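Local coordinates for lipid binding protein (Grifola frondosa, PDB 5H0Q) that binds lipid and, as the probe Nakanori, recognises membrane domains made of sphingomyelin together with cholesterol, at residues R47-K52 against T193-Y198; A53-G58 against V101-K106; D124-F129 against V146-S151; A75-S80 against C117-T122. All blocks are in the same frame, centred on the assembly; numbering follows the deposited sequence.

Contact 1: residues R47-K52 against T193-Y198; sequences RQAELK and TAYVEY
With CG of Gln48 beside its backbone N (chi1 -73°) and the chain extended beyond it, the side chain passes obliquely over the ring of Tyr195, whose own chi1 of -80° lifts that ring off its strand toward the helix. The motif is a helix laid on a beta-sheet: helix 41-55 lies along one face of a mixed sheet, and the segments 47-52 and 193-198 run nearly antiparallel, their axes 10.1 Å apart at closest approach. Gln48 CB sits over a face of the Tyr195 ring, displaced toward its rim, in a CH-pi contact 4.1 Å from the ring centroid. Further out, the amide is turned 42° from the ring plane, and its OE1 comes within 3.6 Å of Tyr195 CD1. This buried amide is held at both ends by strand 60-68, NE2 donating to the carbonyl O of Leu62 and OE1 accepting from Arg64, which fixes its rotation. The far end of the ring meets Ala49, where Tyr195 OH approaches CA at 3.4 Å and CB at 3.6 Å. Lys52 comes to the CE2 edge of the tyrosine, its extended chain set roughly perpendicular to the tyrosine side chain, with CD near the ring plane and 4.0 Å from CE2. Beyond the ring the same chain passes over the start of the strand, and Lys52 CE lies 3.4 Å from Thr193 OG1.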
loop_
_atom_site.group_PDB
_atom_site.type_symbol
_atom_site.label_atom_id
_atom_site.label_comp_id
_atom_site.label_asym_id
_atom_site.label_seq_id
_atom_site.Cartn_x
_atom_site.Cartn_y
_atom_site.Cartn_z
ATOM N N ARG A 47 -4.371 8.964 11.174
ATOM C CA ARG A 47 -4.793 9.598 9.930
ATOM C C ARG A 47 -5.922 8.818 9.263
ATOM O O ARG A 47 -6.857 9.419 8.709
ATOM C CB ARG A 47 -3.601 9.733 8.976
ATOM C CG ARG A 47 -3.938 10.365 7.633
ATOM C CD ARG A 47 -4.531 11.766 7.828
ATOM N NE ARG A 47 -4.614 12.491 6.566
ATOM C CZ ARG A 47 -5.371 13.566 6.371
ATOM N NH1 ARG A 47 -6.123 14.049 7.342
ATOM N NH2 ARG A 47 -5.384 14.157 5.188
ATOM N N GLN A 48 -5.861 7.481 9.291
ATOM C CA GLN A 48 -6.997 6.704 8.791
ATOM C C GLN A 48 -8.280 7.102 9.515
ATOM O O GLN A 48 -9.336 7.255 8.883
ATOM C CB GLN A 48 -6.746 5.211 8.963
ATOM C CG GLN A 48 -5.718 4.616 7.986
ATOM C CD GLN A 48 -5.393 3.188 8.317
ATOM O OE1 GLN A 48 -4.896 2.901 9.401
ATOM N NE2 GLN A 48 -5.645 2.285 7.389
ATOM N N ALA A 49 -8.214 7.270 10.841
ATOM C CA ALA A 49 -9.410 7.625 11.595
ATOM C C ALA A 49 -9.916 9.003 11.199
ATOM O O ALA A 49 -11.130 9.201 11.070
ATOM C CB ALA A 49 -9.110 7.565 13.093
ATOM N N GLU A 50 -9.006 9.982 11.055
ATOM C CA GLU A 50 -9.394 11.323 10.609
ATOM C C GLU A 50 -10.166 11.257 9.304
ATOM O O GLU A 50 -11.229 11.872 9.159
ATOM C CB GLU A 50 -8.174 12.216 10.379
ATOM C CG GLU A 50 -7.333 12.616 11.561
ATOM C CD GLU A 50 -6.062 13.322 11.098
ATOM O OE1 GLU A 50 -5.000 13.125 11.725
ATOM O OE2 GLU A 50 -6.117 14.055 10.087
ATOM N N LEU A 51 -9.573 10.586 8.308
ATOM C CA LEU A 51 -10.190 10.485 6.989
ATOM C C LEU A 51 -11.554 9.812 7.062
ATOM O O LEU A 51 -12.493 10.226 6.376
ATOM C CB LEU A 51 -9.268 9.719 6.021
ATOM C CG LEU A 51 -7.983 10.454 5.651
ATOM C CD1 LEU A 51 -7.058 9.519 4.868
ATOM C CD2 LEU A 51 -8.299 11.698 4.842
ATOM N N LYS A 52 -11.677 8.752 7.860
ATOM C CA LYS A 52 -12.964 8.074 7.991
ATOM C C LYS A 52 -13.993 8.982 8.643
ATOM O O LYS A 52 -15.142 9.055 8.194
ATOM C CB LYS A 52 -12.798 6.780 8.789
ATOM C CG LYS A 52 -14.128 6.105 9.136
ATOM C CD LYS A 52 -13.927 4.709 9.716
ATOM C CE LYS A 52 -15.254 4.037 10.043
ATOM N NZ LYS A 52 -15.079 2.601 10.391
ATOM N N THR A 193 -16.806 0.989 5.210
ATOM C CA THR A 193 -15.714 1.954 5.345
ATOM C C THR A 193 -14.551 1.204 5.992
ATOM O O THR A 193 -14.434 1.140 7.216
ATOM C CB THR A 193 -16.146 3.206 6.138
ATOM O OG1 THR A 193 -16.845 2.828 7.322
ATOM C CG2 THR A 193 -17.081 4.017 5.320
ATOM N N ALA A 194 -13.689 0.625 5.156
ATOM C CA ALA A 194 -12.745 -0.400 5.590
ATOM C C ALA A 194 -11.330 0.146 5.707
ATOM O O ALA A 194 -10.864 0.886 4.835
ATOM C CB ALA A 194 -12.743 -1.579 4.618
ATOM N N TYR A 195 -10.647 -0.235 6.783
ATOM C CA TYR A 195 -9.215 0.011 6.883
ATOM C C TYR A 195 -8.503 -0.984 5.992
ATOM O O TYR A 195 -8.799 -2.189 6.010
ATOM C CB TYR A 195 -8.719 -0.145 8.317
ATOM C CG TYR A 195 -8.974 1.037 9.232
ATOM C CD1 TYR A 195 -8.048 1.383 10.207
ATOM C CD2 TYR A 195 -10.112 1.790 9.116
ATOM C CE1 TYR A 195 -8.267 2.447 11.058
ATOM C CE2 TYR A 195 -10.351 2.856 9.977
ATOM C CZ TYR A 195 -9.420 3.184 10.932
ATOM O OH TYR A 195 -9.645 4.247 11.783
ATOM N N VAL A 196 -7.528 -0.487 5.237
ATOM C CA VAL A 196 -6.698 -1.325 4.379
ATOM C C VAL A 196 -5.255 -1.051 4.756
ATOM O O VAL A 196 -4.891 0.106 4.994
ATOM C CB VAL A 196 -6.953 -1.012 2.894
ATOM C CG1 VAL A 196 -5.969 -1.770 2.000
ATOM C CG2 VAL A 196 -8.354 -1.359 2.539
ATOM N N GLU A 197 -4.432 -2.108 4.798
ATOM C CA GLU A 197 -2.997 -1.978 5.039
ATOM C C GLU A 197 -2.226 -2.753 3.981
ATOM O O GLU A 197 -2.519 -3.922 3.724
ATOM C CB GLU A 197 -2.584 -2.497 6.410
ATOM C CG GLU A 197 -1.060 -2.372 6.708
ATOM C CD GLU A 197 -0.669 -2.946 8.061
ATOM O OE1 GLU A 197 -0.742 -4.175 8.211
ATOM O OE2 GLU A 197 -0.301 -2.162 8.961
ATOM N N TYR A 198 -1.248 -2.095 3.366
ATOM C CA TYR A 198 -0.273 -2.745 2.495
ATOM C C TYR A 198 1.095 -2.658 3.152
ATOM O O TYR A 198 1.505 -1.569 3.566
ATOM C CB TYR A 198 -0.235 -2.049 1.135
ATOM C CG TYR A 198 -1.522 -2.127 0.383
ATOM C CD1 TYR A 198 -1.958 -3.322 -0.178
ATOM C CD2 TYR A 198 -2.350 -1.013 0.276
ATOM C CE1 TYR A 198 -3.178 -3.399 -0.849
ATOM C CE2 TYR A 198 -3.554 -1.076 -0.402
ATOM C CZ TYR A 198 -3.972 -2.266 -0.952
ATOM O OH TYR A 198 -5.164 -2.355 -1.627
#

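Contact 2: residues A53-G58 against V101-K106; sequences AEYGVG and VFIHTK
Apolar contacts come first, and one side chain, Tyr55 at the last turn of its helix, makes nearly all of them. Its CG is anti to the backbone N (chi1 174°), which swings the ring onto the strand. Ile103 reaches out with an extended side chain and puts its terminal CD1 3.7 Å from Tyr55 CB, so the isoleucine meets the root of the tyrosine. Thr105, two residues on and pointing the same way, turns its methyl to the ring, with CG2 3.7 Å from Tyr55 CD1; the approach is oblique. Its hydroxyl turns to the chain just past the strand, Thr105 OG1 donating to Lys106 O at 2.9 Å. The aliphatic part of Lys106 then lies athwart the phenol end, CG 3.6 Å from Tyr55 OH.

Polar links are indirect. A water 2.9 Å from Tyr55 OH is hydrogen-bonded to it and also takes a weak bond from Lys106 NZ, while the phenol oxygen is bonded to Val59 N and the lysine amine to Ala110 O.

Gly56, the first residue to leave helical angles, has a positive phi (87°) that turns the chain back toward the sheet. Tyr55 thus lies over the end of strand 99-105 and also touches Cys60 of the adjoining strand 60-68, where helix 41-55 gives way to the connection entering that strand.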
loop_
_atom_site.group_PDB
_atom_site.type_symbol
_atom_site.label_atom_id
_atom_site.label_comp_id
_atom_site.label_asym_id
_atom_site.label_seq_id
_atom_site.Cartn_x
_atom_site.Cartn_y
_atom_site.Cartn_z
ATOM N N ALA A 53 -13.600 9.690 9.705
ATOM C CA ALA A 53 -14.521 10.621 10.337
ATOM C C ALA A 53 -14.942 11.713 9.365
ATOM O O ALA A 53 -16.112 12.110 9.335
ATOM C CB ALA A 53 -13.878 11.225 11.587
ATOM N N GLU A 54 -14.003 12.210 8.561
ATOM C CA GLU A 54 -14.321 13.266 7.601
ATOM C C GLU A 54 -15.223 12.750 6.479
ATOM O O GLU A 54 -16.116 13.469 6.015
ATOM C CB GLU A 54 -13.021 13.840 7.033
ATOM C CG GLU A 54 -13.192 14.902 5.963
ATOM C CD GLU A 54 -11.872 15.297 5.327
ATOM O OE1 GLU A 54 -10.973 14.432 5.231
ATOM O OE2 GLU A 54 -11.732 16.470 4.926
ATOM N N TYR A 55 -15.021 11.508 6.039
ATOM C CA TYR A 55 -15.853 10.971 4.971
ATOM C C TYR A 55 -17.248 10.615 5.479
ATOM O O TYR A 55 -18.246 10.947 4.838
ATOM C CB TYR A 55 -15.196 9.747 4.339
ATOM C CG TYR A 55 -16.098 9.066 3.325
ATOM C CD1 TYR A 55 -16.349 9.658 2.093
ATOM C CD2 TYR A 55 -16.704 7.848 3.599
ATOM C CE1 TYR A 55 -17.178 9.067 1.166
ATOM C CE2 TYR A 55 -17.543 7.244 2.669
ATOM C CZ TYR A 55 -17.764 7.863 1.455
ATOM O OH TYR A 55 -18.606 7.293 0.535
ATOM N N GLY A 56 -17.335 9.930 6.619
ATOM C CA GLY A 56 -18.616 9.527 7.166
ATOM C C GLY A 56 -19.125 8.199 6.639
ATOM O O GLY A 56 -18.362 7.239 6.464
ATOM N N VAL A 57 -20.409 8.154 6.348
ATOM C CA VAL A 57 -21.085 6.929 5.953
ATOM C C VAL A 57 -21.105 6.834 4.434
ATOM O O VAL A 57 -21.523 7.776 3.751
ATOM C CB VAL A 57 -22.513 6.901 6.516
ATOM C CG1 VAL A 57 -23.285 5.675 5.987
ATOM C CG2 VAL A 57 -22.462 6.901 8.014
ATOM N N GLY A 58 -20.685 5.687 3.906
ATOM C CA GLY A 58 -20.702 5.491 2.473
ATOM C C GLY A 58 -19.958 4.214 2.149
ATOM O O GLY A 58 -20.153 3.215 2.843
ATOM N N VAL A 101 -0.716 7.460 3.830
ATOM C CA VAL A 101 -2.125 7.196 4.091
ATOM C C VAL A 101 -2.947 7.979 3.086
ATOM O O VAL A 101 -2.666 9.151 2.816
ATOM C CB VAL A 101 -2.525 7.595 5.527
ATOM C CG1 VAL A 101 -4.018 7.367 5.750
ATOM C CG2 VAL A 101 -1.698 6.800 6.524
ATOM N N PHE A 102 -3.988 7.349 2.560
ATOM C CA PHE A 102 -4.912 8.062 1.699
ATOM C C PHE A 102 -6.274 7.394 1.767
ATOM O O PHE A 102 -6.414 6.266 2.245
ATOM C CB PHE A 102 -4.398 8.111 0.250
ATOM C CG PHE A 102 -4.267 6.752 -0.414
ATOM C CD1 PHE A 102 -5.338 6.185 -1.081
ATOM C CD2 PHE A 102 -3.071 6.065 -0.393
ATOM C CE1 PHE A 102 -5.225 4.939 -1.686
ATOM C CE2 PHE A 102 -2.943 4.836 -1.015
ATOM C CZ PHE A 102 -4.028 4.273 -1.659
ATOM N N ILE A 103 -7.282 8.115 1.286
ATOM C CA ILE A 103 -8.624 7.584 1.175
ATOM C C ILE A 103 -8.970 7.409 -0.297
ATOM O O ILE A 103 -8.544 8.174 -1.161
ATOM C CB ILE A 103 -9.645 8.491 1.907
ATOM C CG1 ILE A 103 -11.036 7.854 1.906
ATOM C CG2 ILE A 103 -9.723 9.866 1.285
ATOM C CD1 ILE A 103 -12.057 8.580 2.759
ATOM N N HIS A 104 -9.764 6.394 -0.567
ATOM C CA HIS A 104 -10.424 6.239 -1.856
ATOM C C HIS A 104 -11.881 5.941 -1.567
ATOM O O HIS A 104 -12.172 5.096 -0.719
ATOM C CB HIS A 104 -9.776 5.110 -2.669
ATOM C CG HIS A 104 -10.163 5.119 -4.107
ATOM N ND1 HIS A 104 -11.267 4.452 -4.588
ATOM C CD2 HIS A 104 -9.585 5.713 -5.184
ATOM C CE1 HIS A 104 -11.343 4.617 -5.899
ATOM N NE2 HIS A 104 -10.341 5.387 -6.283
ATOM N N THR A 105 -12.789 6.631 -2.242
ATOM C CA THR A 105 -14.206 6.518 -1.931
ATOM C C THR A 105 -15.005 6.209 -3.181
ATOM O O THR A 105 -14.551 6.418 -4.302
ATOM C CB THR A 105 -14.783 7.808 -1.323
ATOM O OG1 THR A 105 -14.965 8.801 -2.344
ATOM C CG2 THR A 105 -13.878 8.355 -0.266
ATOM N N LYS A 106 -16.226 5.732 -2.963
ATOM C CA LYS A 106 -17.162 5.586 -4.058
ATOM C C LYS A 106 -17.476 6.964 -4.630
ATOM O O LYS A 106 -17.172 8.005 -4.033
ATOM C CB LYS A 106 -18.434 4.898 -3.588
ATOM C CG LYS A 106 -19.298 5.787 -2.677
ATOM C CD LYS A 106 -20.578 5.063 -2.263
ATOM C CE LYS A 106 -21.579 6.007 -1.610
ATOM N NZ LYS A 106 -22.077 6.991 -2.580
HETATM O O HOH W 1 -19.837 9.139 -1.299
#

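Contact 3: residues D124-F129 against V146-S151; sequences DNLDIF and VEVRQS
Strands 126-134 and 143-150 form a beta-hairpin, and residues 124-129 and 146-151 are its open end, away from the turn. Two antiparallel hydrogen-bonded pairs hold it. Asp127 N donates to Arg149 O at 2.9 Å and Arg149 N returns a bond to Asp127 O; Phe129 N gives a 2.8 Å bond to Glu147 O, and Glu147 N answers with one to Phe129 O. Past the last pair, Ser151 N reaches Asn125 O at 3.0 Å from above the carbonyl plane, 45° out of it.

The hairpin supplies the last two strands of a five-stranded antiparallel sheet, with 143-150 outermost in the chain. On one face, the non-hydrogen-bonded pair Ile128 and Val148 packs against Ala184 of the other sheet; Val148 CG1, anti to the backbone N (chi1 -171°), comes 4.0 Å from Leu126 CD1.

The other face, with Asp127, Phe129, Glu147 and Arg149, lies against Trp154. Asp127 lays its carboxylate beside Ser151, OD2 3.6 Å from CA, and OD2 accepts a hydrogen bond from Gly152 N. Arg149 bends back so that NH1 donates to its neighbour's carbonyl, Val148 O, at 2.9 Å.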
loop_
_atom_site.group_PDB
_atom_site.type_symbol
_atom_site.label_atom_id
_atom_site.label_comp_id
_atom_site.label_asym_id
_atom_site.label_seq_id
_atom_site.Cartn_x
_atom_site.Cartn_y
_atom_site.Cartn_z
ATOM N N ASP A 124 15.107 -1.777 -7.555
ATOM C CA ASP A 124 15.550 -2.927 -8.332
ATOM C C ASP A 124 14.553 -3.301 -9.420
ATOM O O ASP A 124 14.530 -4.451 -9.879
ATOM C CB ASP A 124 15.860 -4.120 -7.420
ATOM C CG ASP A 124 14.746 -4.463 -6.479
ATOM O OD1 ASP A 124 13.823 -3.647 -6.315
ATOM O OD2 ASP A 124 14.815 -5.542 -5.857
ATOM N N ASN A 125 13.745 -2.330 -9.860
ATOM C CA ASN A 125 13.002 -2.419 -11.118
ATOM C C ASN A 125 11.913 -3.473 -11.050
ATOM O O ASN A 125 11.681 -4.208 -12.021
ATOM C CB ASN A 125 13.935 -2.687 -12.302
ATOM C CG ASN A 125 14.762 -1.479 -12.660
ATOM O OD1 ASN A 125 14.239 -0.367 -12.737
ATOM N ND2 ASN A 125 16.058 -1.680 -12.859
ATOM N N LEU A 126 11.238 -3.505 -9.893
ATOM C CA LEU A 126 9.994 -4.213 -9.681
ATOM C C LEU A 126 8.876 -3.193 -9.504
ATOM O O LEU A 126 9.095 -2.068 -9.044
ATOM C CB LEU A 126 10.069 -5.127 -8.441
ATOM C CG LEU A 126 11.144 -6.216 -8.533
ATOM C CD1 LEU A 126 11.117 -7.073 -7.293
ATOM C CD2 LEU A 126 10.983 -7.089 -9.778
ATOM N N ASP A 127 7.678 -3.586 -9.892
ATOM C CA ASP A 127 6.480 -2.813 -9.620
ATOM C C ASP A 127 5.582 -3.629 -8.714
ATOM O O ASP A 127 5.447 -4.853 -8.886
ATOM C CB ASP A 127 5.723 -2.451 -10.898
ATOM C CG ASP A 127 6.301 -1.247 -11.608
ATOM O OD1 ASP A 127 7.170 -0.569 -11.039
ATOM O OD2 ASP A 127 5.881 -0.980 -12.750
ATOM N N ILE A 128 4.952 -2.938 -7.765
ATOM C CA ILE A 128 4.064 -3.579 -6.821
ATOM C C ILE A 128 2.674 -3.025 -7.061
ATOM O O ILE A 128 2.427 -1.850 -6.776
ATOM C CB ILE A 128 4.485 -3.328 -5.377
ATOM C CG1 ILE A 128 5.920 -3.764 -5.142
ATOM C CG2 ILE A 128 3.528 -4.074 -4.454
ATOM C CD1 ILE A 128 6.514 -3.290 -3.837
ATOM N N PHE A 129 1.764 -3.878 -7.523
ATOM C CA PHE A 129 0.351 -3.528 -7.664
ATOM C C PHE A 129 -0.347 -3.702 -6.320
ATOM O O PHE A 129 -0.268 -4.769 -5.713
ATOM C CB PHE A 129 -0.278 -4.432 -8.722
ATOM C CG PHE A 129 -1.758 -4.240 -8.926
ATOM C CD1 PHE A 129 -2.664 -4.803 -8.046
ATOM C CD2 PHE A 129 -2.244 -3.546 -10.020
ATOM C CE1 PHE A 129 -4.028 -4.655 -8.228
ATOM C CE2 PHE A 129 -3.618 -3.400 -10.220
ATOM C CZ PHE A 129 -4.510 -3.969 -9.325
ATOM N N VAL A 146 -2.500 -7.848 -3.814
ATOM C CA VAL A 146 -1.168 -7.349 -4.122
ATOM C C VAL A 146 -0.529 -8.290 -5.135
ATOM O O VAL A 146 -0.770 -9.496 -5.124
ATOM C CB VAL A 146 -0.255 -7.199 -2.886
ATOM C CG1 VAL A 146 -0.789 -6.119 -1.974
ATOM C CG2 VAL A 146 -0.159 -8.525 -2.150
ATOM N N GLU A 147 0.270 -7.715 -6.026
ATOM C CA GLU A 147 1.109 -8.493 -6.943
ATOM C C GLU A 147 2.439 -7.788 -7.098
ATOM O O GLU A 147 2.465 -6.578 -7.345
ATOM C CB GLU A 147 0.473 -8.657 -8.316
ATOM C CG GLU A 147 -0.669 -9.636 -8.327
ATOM C CD GLU A 147 -1.221 -9.922 -9.723
ATOM O OE1 GLU A 147 -0.724 -9.332 -10.704
ATOM O OE2 GLU A 147 -2.186 -10.711 -9.811
ATOM N N VAL A 148 3.531 -8.538 -6.969
ATOM C CA VAL A 148 4.865 -8.033 -7.265
ATOM C C VAL A 148 5.260 -8.610 -8.616
ATOM O O VAL A 148 5.178 -9.819 -8.810
ATOM C CB VAL A 148 5.894 -8.433 -6.193
ATOM C CG1 VAL A 148 7.213 -7.701 -6.424
ATOM C CG2 VAL A 148 5.384 -8.147 -4.789
ATOM N N ARG A 149 5.655 -7.744 -9.544
ATOM C CA ARG A 149 6.042 -8.150 -10.892
ATOM C C ARG A 149 7.192 -7.276 -11.382
ATOM O O ARG A 149 7.604 -6.326 -10.724
ATOM C CB ARG A 149 4.857 -8.049 -11.863
ATOM C CG ARG A 149 3.713 -9.005 -11.565
ATOM C CD ARG A 149 4.082 -10.463 -11.725
ATOM N NE ARG A 149 2.910 -11.344 -11.643
ATOM C CZ ARG A 149 2.364 -11.811 -10.519
ATOM N NH1 ARG A 149 2.890 -11.506 -9.347
ATOM N NH2 ARG A 149 1.300 -12.614 -10.578
ATOM N N GLN A 150 7.706 -7.617 -12.569
ATOM C CA GLN A 150 8.718 -6.783 -13.199
ATOM C C GLN A 150 8.151 -5.394 -13.465
ATOM O O GLN A 150 6.963 -5.229 -13.762
ATOM C CB GLN A 150 9.201 -7.410 -14.516
ATOM C CG GLN A 150 9.952 -8.702 -14.337
ATOM C CD GLN A 150 11.435 -8.483 -14.133
ATOM O OE1 GLN A 150 11.962 -7.422 -14.454
ATOM N NE2 GLN A 150 12.116 -9.485 -13.595
ATOM N N SER A 151 9.025 -4.393 -13.391
ATOM C CA SER A 151 8.646 -3.025 -13.721
ATOM C C SER A 151 7.997 -2.967 -15.095
ATOM O O SER A 151 8.446 -3.625 -16.036
ATOM C CB SER A 151 9.876 -2.116 -13.692
ATOM O OG SER A 151 9.533 -0.795 -14.075
#

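Contact 4: residues A75-S80 against C117-T122; sequences AKIEES and CIVYGT
Residues 75-80 and 117-122 run antiparallel, their strand axes 4.5 Å apart at closest approach, and the register slips by one residue at a classic beta bulge in which Lys76 and Ile77 both face Val119. The carbonyl of Val119 serves the two: Lys76 N donates to Val119 O at 2.7 Å and nearly straight, whereas the bond from Ile77 N is weak. Regular pairing resumes beyond it, with Val119 N bonded to Ile77 O at 2.8 Å and Glu79 and Cys117 exchanging bonds in both directions.

Within the five-stranded antiparallel sheet this is the pairing of strand 73-80 with 114-121, and side chains go to both of its faces. Ile77 and Val119 meet through their branch points, CB to CB 3.9 Å, on the face that helix 153-156 covers with Trp154 and Trp155. Next along this face, Cys117 SG lies 3.9 Å from Glu79 CB. Lys76, at the bulge, runs past Gly121, its CD 3.8 Å from the glycine CA, and a bend at chi3 (74°) helps turn its end to this same side, where NZ forms a salt bridge with Asp127.

On the opposite face Glu78 and Ile118 stand next to each other, Glu78 CG 4.2 Å from Ile118 CG1, and Ile118 CG2 covers one face of the Tyr120 ring, offset toward its rim. With CG anti to the carbonyl carbon (chi1 -68°), Tyr120 carries its ring toward the neighbouring strand, where CE1 comes 3.9 Å from Ala75 CB.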
loop_
_atom_site.group_PDB
_atom_site.type_symbol
_atom_site.label_atom_id
_atom_site.label_comp_id
_atom_site.label_asym_id
_atom_site.label_seq_id
_atom_site.Cartn_x
_atom_site.Cartn_y
_atom_site.Cartn_z
ATOM N N ALA A 75 5.556 6.134 -6.555
ATOM C CA ALA A 75 4.242 5.893 -7.136
ATOM C C ALA A 75 4.344 6.030 -8.655
ATOM O O ALA A 75 4.815 7.052 -9.160
ATOM C CB ALA A 75 3.211 6.875 -6.586
ATOM N N LYS A 76 3.949 4.994 -9.382
ATOM C CA LYS A 76 4.033 5.017 -10.842
ATOM C C LYS A 76 2.693 5.114 -11.530
ATOM O O LYS A 76 2.602 5.707 -12.618
ATOM C CB LYS A 76 4.734 3.756 -11.352
ATOM C CG LYS A 76 6.161 3.622 -10.866
ATOM C CD LYS A 76 6.837 2.444 -11.507
ATOM C CE LYS A 76 7.185 2.697 -12.975
ATOM N NZ LYS A 76 6.832 1.533 -13.844
ATOM N N ILE A 77 1.676 4.470 -10.966
ATOM C CA ILE A 77 0.326 4.454 -11.511
ATOM C C ILE A 77 -0.633 4.603 -10.348
ATOM O O ILE A 77 -0.432 3.997 -9.290
ATOM C CB ILE A 77 0.014 3.143 -12.255
ATOM C CG1 ILE A 77 0.969 2.949 -13.422
ATOM C CG2 ILE A 77 -1.408 3.140 -12.751
ATOM C CD1 ILE A 77 0.919 1.551 -14.041
ATOM N N GLU A 78 -1.674 5.405 -10.557
ATOM C CA GLU A 78 -2.869 5.427 -9.719
ATOM C C GLU A 78 -4.058 5.258 -10.645
ATOM O O GLU A 78 -4.147 5.949 -11.659
ATOM C CB GLU A 78 -3.022 6.745 -8.971
ATOM C CG GLU A 78 -1.932 7.098 -8.029
ATOM C CD GLU A 78 -2.117 8.502 -7.491
ATOM O OE1 GLU A 78 -3.143 9.141 -7.829
ATOM O OE2 GLU A 78 -1.238 8.968 -6.739
ATOM N N GLU A 79 -4.966 4.344 -10.318
ATOM C CA GLU A 79 -6.115 4.133 -11.184
ATOM C C GLU A 79 -7.365 3.903 -10.346
ATOM O O GLU A 79 -7.345 3.092 -9.417
ATOM C CB GLU A 79 -5.851 2.941 -12.110
ATOM C CG GLU A 79 -6.929 2.658 -13.122
ATOM C CD GLU A 79 -7.030 3.706 -14.231
ATOM O OE1 GLU A 79 -6.098 4.518 -14.396
ATOM O OE2 GLU A 79 -8.051 3.703 -14.951
ATOM N N SER A 80 -8.437 4.630 -10.674
ATOM C CA SER A 80 -9.773 4.397 -10.117
ATOM C C SER A 80 -10.574 3.546 -11.084
ATOM O O SER A 80 -10.846 3.974 -12.211
ATOM C CB SER A 80 -10.534 5.700 -9.876
ATOM O OG SER A 80 -9.882 6.511 -8.932
ATOM N N CYS A 117 -6.390 1.124 -7.534
ATOM C CA CYS A 117 -5.073 0.585 -7.242
ATOM C C CYS A 117 -4.027 1.678 -7.301
ATOM O O CYS A 117 -4.246 2.764 -7.851
ATOM C CB CYS A 117 -4.729 -0.540 -8.208
ATOM S SG CYS A 117 -4.361 0.052 -9.907
ATOM N N ILE A 118 -2.909 1.392 -6.662
ATOM C CA ILE A 118 -1.688 2.165 -6.811
ATOM C C ILE A 118 -0.595 1.166 -7.139
ATOM O O ILE A 118 -0.592 0.051 -6.609
ATOM C CB ILE A 118 -1.332 2.983 -5.548
ATOM C CG1 ILE A 118 -2.436 4.002 -5.274
ATOM C CG2 ILE A 118 -0.016 3.730 -5.766
ATOM C CD1 ILE A 118 -2.123 4.971 -4.163
ATOM N N VAL A 119 0.307 1.556 -8.026
ATOM C CA VAL A 119 1.446 0.734 -8.419
ATOM C C VAL A 119 2.694 1.494 -8.014
ATOM O O VAL A 119 2.902 2.636 -8.455
ATOM C CB VAL A 119 1.463 0.427 -9.923
ATOM C CG1 VAL A 119 2.709 -0.387 -10.254
ATOM C CG2 VAL A 119 0.226 -0.321 -10.336
ATOM N N TYR A 120 3.504 0.886 -7.155
ATOM C CA TYR A 120 4.759 1.474 -6.712
ATOM C C TYR A 120 5.937 0.768 -7.371
ATOM O O TYR A 120 5.957 -0.461 -7.461
ATOM C CB TYR A 120 4.927 1.372 -5.187
ATOM C CG TYR A 120 3.966 2.213 -4.373
ATOM C CD1 TYR A 120 4.104 3.590 -4.322
ATOM C CD2 TYR A 120 2.909 1.628 -3.700
ATOM C CE1 TYR A 120 3.207 4.370 -3.594
ATOM C CE2 TYR A 120 2.023 2.400 -2.966
ATOM C CZ TYR A 120 2.181 3.759 -2.936
ATOM O OH TYR A 120 1.288 4.497 -2.210
ATOM N N GLY A 121 6.944 1.541 -7.763
ATOM C CA GLY A 121 8.178 0.996 -8.308
ATOM C C GLY A 121 9.284 0.984 -7.271
ATOM O O GLY A 121 9.403 1.902 -6.464
ATOM N N THR A 122 10.127 -0.039 -7.345
ATOM C CA THR A 122 11.282 -0.180 -6.473
ATOM C C THR A 122 12.562 0.166 -7.217
ATOM O O THR A 122 12.596 0.277 -8.438
ATOM C CB THR A 122 11.385 -1.608 -5.933
ATOM O OG1 THR A 122 11.763 -2.502 -7.005
ATOM C CG2 THR A 122 10.078 -2.051 -5.261
#

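In the fold
Contacts 1 and 2 share helix 41-55 and settle successive parts of it on the same mixed sheet; contacts 3 and 4 are neighbouring strand pairings of the five-stranded sheet. The chemistry follows: side chains carry the first two, through tyrosine rings, while backbone hydrogen bonds carry the others. Contact 2 is at the surface and uses water; contacts 1, 3 and 4 are partly buried, and contact 4 lies nearest the chain's centre. Contacts 3 and 4, with centres 10 Å apart, are joined by the backbone hydrogen bond of Ile128 N to Tyr120 O. Between the sheets, Phe102 packs on Ile118 and Tyr198 on Val146, tying the mixed sheet to the five-stranded one.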